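Local atomic coordinates of group 3 allergen SMIPP-S Yv6023A04 (Sarcoptes scabiei type hominis, PDB entry 3H7O), a protein that belongs to the trypsin-like S1 peptidase family but is an inactivated protease paralogue of the scabies mite, so probably does not cleave proteins. Residues I221-I224 with I225-K228; P201-P204 with E205-E209. The protein carries 3 engineered substitutions. One frame throughout, in Å; residues are numbered along the deposited sequence.

Contact 1 of 2, residues I221-I224 with I225-K228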
ATOM      1  N   ILE A 221      13.063   4.250   6.368  1.00 32.77           N
ATOM      2  CA  ILE A 221      11.848   5.064   6.532  1.00 33.21           C
ATOM      3  C   ILE A 221      12.036   6.136   7.611  1.00 34.17           C
ATOM      4  O   ILE A 221      11.706   7.306   7.394  1.00 34.96           O
ATOM      5  CB  ILE A 221      10.602   4.182   6.835  1.00 32.82           C
ATOM      6  CG1 ILE A 221      10.241   3.325   5.616  1.00 32.12           C
ATOM      7  CG2 ILE A 221       9.399   5.041   7.244  1.00 32.21           C
ATOM      8  CD1 ILE A 221       9.327   2.152   5.927  1.00 31.21           C
ATOM      9  N   GLN A 222      12.578   5.737   8.761  1.00 34.89           N
ATOM     10  CA  GLN A 222      12.855   6.667   9.863  1.00 35.81           C
ATOM     11  C   GLN A 222      13.807   7.789   9.450  1.00 35.60           C
ATOM     12  O   GLN A 222      13.618   8.937   9.849  1.00 35.29           O
ATOM     13  CB  GLN A 222      13.413   5.930  11.084  1.00 36.18           C
ATOM     14  CG  GLN A 222      12.371   5.183  11.905  1.00 39.32           C
ATOM     15  CD  GLN A 222      12.985   4.261  12.953  1.00 45.18           C
ATOM     16  OE1 GLN A 222      14.202   4.055  12.993  1.00 45.76           O
ATOM     17  NE2 GLN A 222      12.138   3.695  13.805  1.00 46.67           N
ATOM     18  N   ASP A 223      14.814   7.449   8.645  1.00 35.99           N
ATOM     19  CA  ASP A 223      15.752   8.435   8.094  1.00 36.70           C
ATOM     20  C   ASP A 223      15.067   9.480   7.213  1.00 36.56           C
ATOM     21  O   ASP A 223      15.419  10.659   7.251  1.00 37.18           O
ATOM     22  CB  ASP A 223      16.869   7.742   7.305  1.00 37.06           C
ATOM     23  CG  ASP A 223      17.899   7.077   8.202  1.00 39.23           C
ATOM     24  OD1 ASP A 223      17.967   7.415   9.404  1.00 40.15           O
ATOM     25  OD2 ASP A 223      18.648   6.212   7.698  1.00 41.17           O
ATOM     26  N   ILE A 224      14.097   9.043   6.418  1.00 36.84           N
ATOM     27  CA  ILE A 224      13.339   9.953   5.559  1.00 37.05           C
ATOM     28  C   ILE A 224      12.339  10.785   6.373  1.00 37.48           C
ATOM     29  O   ILE A 224      12.242  11.995   6.179  1.00 37.51           O
ATOM     30  CB  ILE A 224      12.620   9.200   4.403  1.00 36.71           C
ATOM     31  CG1 ILE A 224      13.604   8.321   3.605  1.00 35.66           C
ATOM     32  CG2 ILE A 224      11.863  10.169   3.488  1.00 36.62           C
ATOM     33  CD1 ILE A 224      14.791   9.047   2.982  1.00 31.72           C
ATOM     34  N   ILE A 225      11.613  10.134   7.284  1.00 38.42           N
ATOM     35  CA  ILE A 225      10.613  10.803   8.135  1.00 39.18           C
ATOM     36  C   ILE A 225      11.203  11.976   8.921  1.00 39.47           C
ATOM     37  O   ILE A 225      10.559  13.018   9.063  1.00 39.21           O
ATOM     38  CB  ILE A 225       9.912   9.807   9.110  1.00 39.56           C
ATOM     39  CG1 ILE A 225       8.841   9.002   8.376  1.00 38.88           C
ATOM     40  CG2 ILE A 225       9.285  10.540  10.310  1.00 40.68           C
ATOM     41  CD1 ILE A 225       8.138   7.974   9.253  1.00 38.95           C
ATOM     42  N   LYS A 226      12.427  11.803   9.412  1.00 40.09           N
ATOM     43  CA  LYS A 226      13.089  12.823  10.235  1.00 40.96           C
ATOM     44  C   LYS A 226      13.538  14.068   9.452  1.00 41.40           C
ATOM     45  O   LYS A 226      13.975  15.052  10.052  1.00 41.62           O
ATOM     46  CB  LYS A 226      14.264  12.210  11.014  1.00 41.30           C
ATOM     47  CG  LYS A 226      15.455  11.796  10.155  1.00 41.93           C
ATOM     48  CD  LYS A 226      16.419  10.878  10.904  1.00 43.14           C
ATOM     49  CE  LYS A 226      17.348  11.643  11.825  1.00 43.48           C
ATOM     50  NZ  LYS A 226      18.328  10.732  12.483  1.00 44.08           N
ATOM     51  N   LYS A 227      13.420  14.021   8.124  1.00 42.10           N
ATOM     52  CA  LYS A 227      13.761  15.162   7.260  1.00 42.03           C
ATOM     53  C   LYS A 227      12.889  16.390   7.531  1.00 42.05           C
ATOM     54  O   LYS A 227      13.357  17.523   7.418  1.00 41.83           O
ATOM     55  CB  LYS A 227      13.673  14.782   5.779  1.00 42.03           C
ATOM     56  CG  LYS A 227      14.777  13.857   5.292  1.00 43.15           C
ATOM     57  CD  LYS A 227      14.711  13.675   3.780  1.00 42.85           C
ATOM     58  CE  LYS A 227      15.710  12.636   3.290  1.00 43.98           C
ATOM     59  NZ  LYS A 227      17.127  13.003   3.577  1.00 42.86           N
ATOM     60  N   LYS A 228      11.621  16.156   7.869  1.00 42.03           N
ATOM     61  CA  LYS A 228      10.717  17.226   8.311  1.00 42.39           C
ATOM     62  C   LYS A 228       9.655  16.726   9.293  1.00 42.64           C
ATOM     63  O   LYS A 228       9.191  15.592   9.214  1.00 42.74           O
ATOM     64  CB  LYS A 228      10.072  17.966   7.125  1.00 42.26           C
ATOM     65  CG  LYS A 228       9.718  17.103   5.925  1.00 41.31           C
ATOM     66  CD  LYS A 228       8.699  17.776   5.003  1.00 40.13           C
ATOM     67  CE  LYS A 228       9.285  18.917   4.181  1.00 40.45           C
ATOM     68  NZ  LYS A 228       8.394  19.261   3.028  1.00 37.11           N
ATOM     69  OXT LYS A 228       9.235  17.447  10.198  1.00 42.90           O
TER
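Ile221 and Ile225 meet one helical turn apart, at the end of the C-terminal helix. Three backbone bonds trace how the helix stops. Ile225 N donates to Ile221 O at 2.8 Å, nearly straight at 168°. Lys226 N reaches Gln222 O at 3.1 Å, with a more bent angle of 150°. Lys227 N then turns to Ile224 O at 3.0 Å, three residues back, and comes from above that carbonyl plane. A type I turn, Ile225 to Lys228, overlaps the last helical residue.

The apolar contacts are few. CG2 of Ile221 lies anti to its own backbone N and meets Ile225 CD1 at 3.8 Å. CD1 of Ile224 touches CE of Lys227 at 3.7 Å, the two side chains lying side by side. Both Ile221 and Ile225 also pack on Leu33 and Leu111, while Ile224 and Lys227 reach Tyr77.

The charged pair is looser. Asp223 and Lys226 point the same way, but OD1 of Asp223 stays 4.5 Å from Lys226 NZ, too far for a salt bridge. On this exposed side the pair probably adds little. Lys228 NZ bonds to Leu95 O and makes a cation-pi contact with Trp36. The chemistry implies an amphipathic helix end.

Contact 2 of 2, residues P201-P204 with E205-E209. With GOL (glycerol), chain E; SO4 (sulfate ion), chain D.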
ATOM      1  N   PRO A 201       1.351  -9.029 -11.671  1.00 31.53           N
ATOM      2  CA  PRO A 201       0.338  -9.323 -12.694  1.00 32.06           C
ATOM      3  C   PRO A 201       0.441 -10.730 -13.293  1.00 32.09           C
ATOM      4  O   PRO A 201      -0.576 -11.308 -13.683  1.00 31.91           O
ATOM      5  CB  PRO A 201       0.606  -8.262 -13.774  1.00 32.32           C
ATOM      6  CG  PRO A 201       1.974  -7.720 -13.473  1.00 32.98           C
ATOM      7  CD  PRO A 201       2.104  -7.804 -11.991  1.00 31.99           C
ATOM      8  N   LYS A 202       1.654 -11.276 -13.356  1.00 31.38           N
ATOM      9  CA  LYS A 202       1.873 -12.581 -13.984  1.00 31.81           C
ATOM     10  C   LYS A 202       1.826 -13.754 -13.000  1.00 30.91           C
ATOM     11  O   LYS A 202       2.152 -14.886 -13.363  1.00 30.32           O
ATOM     12  CB  LYS A 202       3.188 -12.577 -14.772  1.00 32.48           C
ATOM     13  CG  LYS A 202       3.139 -11.702 -16.015  1.00 36.75           C
ATOM     14  CD  LYS A 202       4.506 -11.547 -16.663  1.00 40.01           C
ATOM     15  CE  LYS A 202       4.449 -10.561 -17.829  1.00 42.50           C
ATOM     16  NZ  LYS A 202       4.052  -9.182 -17.400  1.00 41.46           N
ATOM     17  N   ARG A 203       1.399 -13.483 -11.767  1.00 30.18           N
ATOM     18  CA  ARG A 203       1.335 -14.503 -10.719  1.00 29.90           C
ATOM     19  C   ARG A 203       0.420 -15.674 -11.095  1.00 29.03           C
ATOM     20  O   ARG A 203      -0.521 -15.500 -11.877  1.00 29.04           O
ATOM     21  CB  ARG A 203       0.897 -13.883  -9.392  1.00 30.06           C
ATOM     22  CG  ARG A 203      -0.592 -13.610  -9.276  1.00 33.05           C
ATOM     23  CD  ARG A 203      -0.872 -12.786  -8.047  1.00 36.86           C
ATOM     24  NE  ARG A 203      -2.215 -13.013  -7.523  1.00 36.49           N
ATOM     25  CZ  ARG A 203      -2.793 -12.254  -6.597  1.00 37.55           C
ATOM     26  NH1 ARG A 203      -2.154 -11.203  -6.096  1.00 34.71           N
ATOM     27  NH2 ARG A 203      -4.015 -12.544  -6.179  1.00 37.57           N
ATOM     28  N   PRO A 204       0.696 -16.872 -10.546  1.00 28.45           N
ATOM     29  CA  PRO A 204      -0.120 -18.021 -10.910  1.00 28.42           C
ATOM     30  C   PRO A 204      -1.490 -17.963 -10.253  1.00 27.64           C
ATOM     31  O   PRO A 204      -1.670 -17.280  -9.247  1.00 28.28           O
ATOM     32  CB  PRO A 204       0.670 -19.216 -10.356  1.00 27.88           C
ATOM     33  CG  PRO A 204       1.997 -18.678  -9.958  1.00 29.32           C
ATOM     34  CD  PRO A 204       1.770 -17.249  -9.614  1.00 28.76           C
ATOM     35  N   GLU A 205      -2.444 -18.677 -10.835  1.00 27.17           N
ATOM     36  CA  GLU A 205      -3.757 -18.838 -10.245  1.00 26.79           C
ATOM     37  C   GLU A 205      -3.634 -19.401  -8.829  1.00 26.25           C
ATOM     38  O   GLU A 205      -2.874 -20.342  -8.589  1.00 25.71           O
ATOM     39  CB  GLU A 205      -4.579 -19.787 -11.109  1.00 27.22           C
ATOM     40  CG  GLU A 205      -6.062 -19.747 -10.844  1.00 28.86           C
ATOM     41  CD  GLU A 205      -6.779 -20.878 -11.537  1.00 29.15           C
ATOM     42  OE1 GLU A 205      -6.574 -22.047 -11.139  1.00 29.61           O
ATOM     43  OE2 GLU A 205      -7.538 -20.597 -12.483  1.00 27.63           O
ATOM     44  N   GLY A 206      -4.371 -18.807  -7.894  1.00 26.41           N
ATOM     45  CA  GLY A 206      -4.422 -19.301  -6.520  1.00 26.51           C
ATOM     46  C   GLY A 206      -3.293 -18.830  -5.620  1.00 25.84           C
ATOM     47  O   GLY A 206      -3.287 -19.130  -4.425  1.00 26.07           O
ATOM     48  N   ALA A 207      -2.343 -18.085  -6.185  1.00 26.11           N
ATOM     49  CA  ALA A 207      -1.171 -17.608  -5.443  1.00 25.85           C
ATOM     50  C   ALA A 207      -1.549 -16.749  -4.236  1.00 26.41           C
ATOM     51  O   ALA A 207      -2.529 -16.001  -4.285  1.00 25.65           O
ATOM     52  CB  ALA A 207      -0.235 -16.828  -6.362  1.00 25.78           C
ATOM     53  N   PRO A 208      -0.755 -16.838  -3.151  1.00 25.98           N
ATOM     54  CA  PRO A 208      -0.982 -15.944  -2.017  1.00 25.87           C
ATOM     55  C   PRO A 208      -0.645 -14.507  -2.394  1.00 25.28           C
ATOM     56  O   PRO A 208       0.031 -14.270  -3.396  1.00 24.00           O
ATOM     57  CB  PRO A 208       0.016 -16.440  -0.960  1.00 25.64           C
ATOM     58  CG  PRO A 208       0.511 -17.769  -1.447  1.00 26.70           C
ATOM     59  CD  PRO A 208       0.405 -17.723  -2.931  1.00 26.41           C
ATOM     60  N   GLU A 209      -1.131 -13.559  -1.600  1.00 24.81           N
ATOM     61  CA  GLU A 209      -0.753 -12.163  -1.762  1.00 25.03           C
ATOM     62  C   GLU A 209       0.647 -11.948  -1.193  1.00 25.56           C
ATOM     63  O   GLU A 209       1.039 -12.610  -0.230  1.00 24.90           O
ATOM     64  CB  GLU A 209      -1.770 -11.241  -1.077  1.00 25.33           C
ATOM     65  CG  GLU A 209      -3.219 -11.403  -1.566  1.00 24.62           C
ATOM     66  CD  GLU A 209      -3.417 -11.062  -3.047  1.00 27.53           C
ATOM     67  OE1 GLU A 209      -2.621 -10.278  -3.612  1.00 25.75           O
ATOM     68  OE2 GLU A 209      -4.390 -11.569  -3.647  1.00 27.02           O
TER
HETATM   69  C1  GOL E 231      -5.655 -16.104  -5.226  1.00 44.18           C
HETATM   70  O1  GOL E 231      -4.931 -15.143  -5.962  1.00 42.53           O
HETATM   71  C2  GOL E 231      -6.256 -15.494  -3.964  1.00 41.72           C
HETATM   72  O2  GOL E 231      -5.242 -14.919  -3.158  1.00 46.44           O
HETATM   73  C3  GOL E 231      -7.018 -16.597  -3.232  1.00 43.95           C
HETATM   74  O3  GOL E 231      -7.197 -16.306  -1.864  1.00 40.52           O
HETATM   75  S   SO4 D 230      -6.915 -16.091  -8.763  1.00 63.62           S
HETATM   76  O1  SO4 D 230      -7.662 -16.898  -7.803  1.00 64.19           O
HETATM   77  O2  SO4 D 230      -7.078 -14.676  -8.444  1.00 63.53           O
HETATM   78  O3  SO4 D 230      -7.406 -16.350 -10.114  1.00 64.35           O
HETATM   79  O4  SO4 D 230      -5.507 -16.453  -8.685  1.00 63.85           O
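Arg203 grips the carboxylate of Glu209 end-on with two nitrogens. NH1 meets Glu209 OE1 at 2.7 Å, and NH2 meets Glu209 OE2 at the same 2.7 Å. Both bonds are bent, near 143°. The guanidinium and carboxylate planes stand 61° apart, and each oxygen is approached from above the carboxylate plane. The ion pair is thus close but not coplanar. The Arg203 chain runs extended from CG to NE, whereas Glu209 folds at chi2 (-63°), which turns its acid group back toward the arginine. Glu209 OE2 has a further donor in Leu178 N. The buried acid is therefore well supplied with donors, and with the arginine so near it is probably ionised.

Between Arg203 and Glu209 the chain makes a type II turn from Pro204 to Ala207. Ala207 N bonds to Pro204 O at 3.2 Å. The methyl of Ala207 packs on CD of Pro204 at 3.8 Å. Gly206 takes the third position of the turn with a positive phi.

The turn end at Glu205 and Gly206 is the exposed part. A glycerol and a sulfate, probably from the crystallisation liquor, lie between the loop and residues Val176 and Ser177. The glycerol accepts a bond from Arg203 NH2 through its O1, and sulfate O4 accepts one from Gly206 N at 2.7 Å. CA and CG of Glu205 lie beside the sulfate, CA 3.3 Å from its O4.

The loop joins strand 192-197 to strand 209-213. In trypsin-like folds the loop entering this strand borders the S1 pocket, and the Arg203-Glu209 pair probably lies there. Tyr159 of helix 152-159 touches Arg203 and Ala207 and bonds to Pro208 O. Gly206 O takes a bond from Gln172, and Glu209 pairs through its backbone with Ala171, both on strand 168-172.

In the fold
The two contacts lie on opposite sides of the chain's centre, with their own centres 34 Å apart and their nearest atoms about 18 Å apart. They do not touch. Contact 2 comes first in the chain, in the loop leading into strand 209-213 of the seven-stranded sheet. That strand is followed by helix 218-225, whose end forms contact 1. This helix packs against strands 37-40, 68-78 and 91-95 of the six-stranded barrel, so the C-terminal part of the chain crosses from one sheet to the other, as in trypsin-like folds. Contact 2, with its glycerol and sulfate, probably lies at the S1 pocket; contact 1 is structural packing far from it.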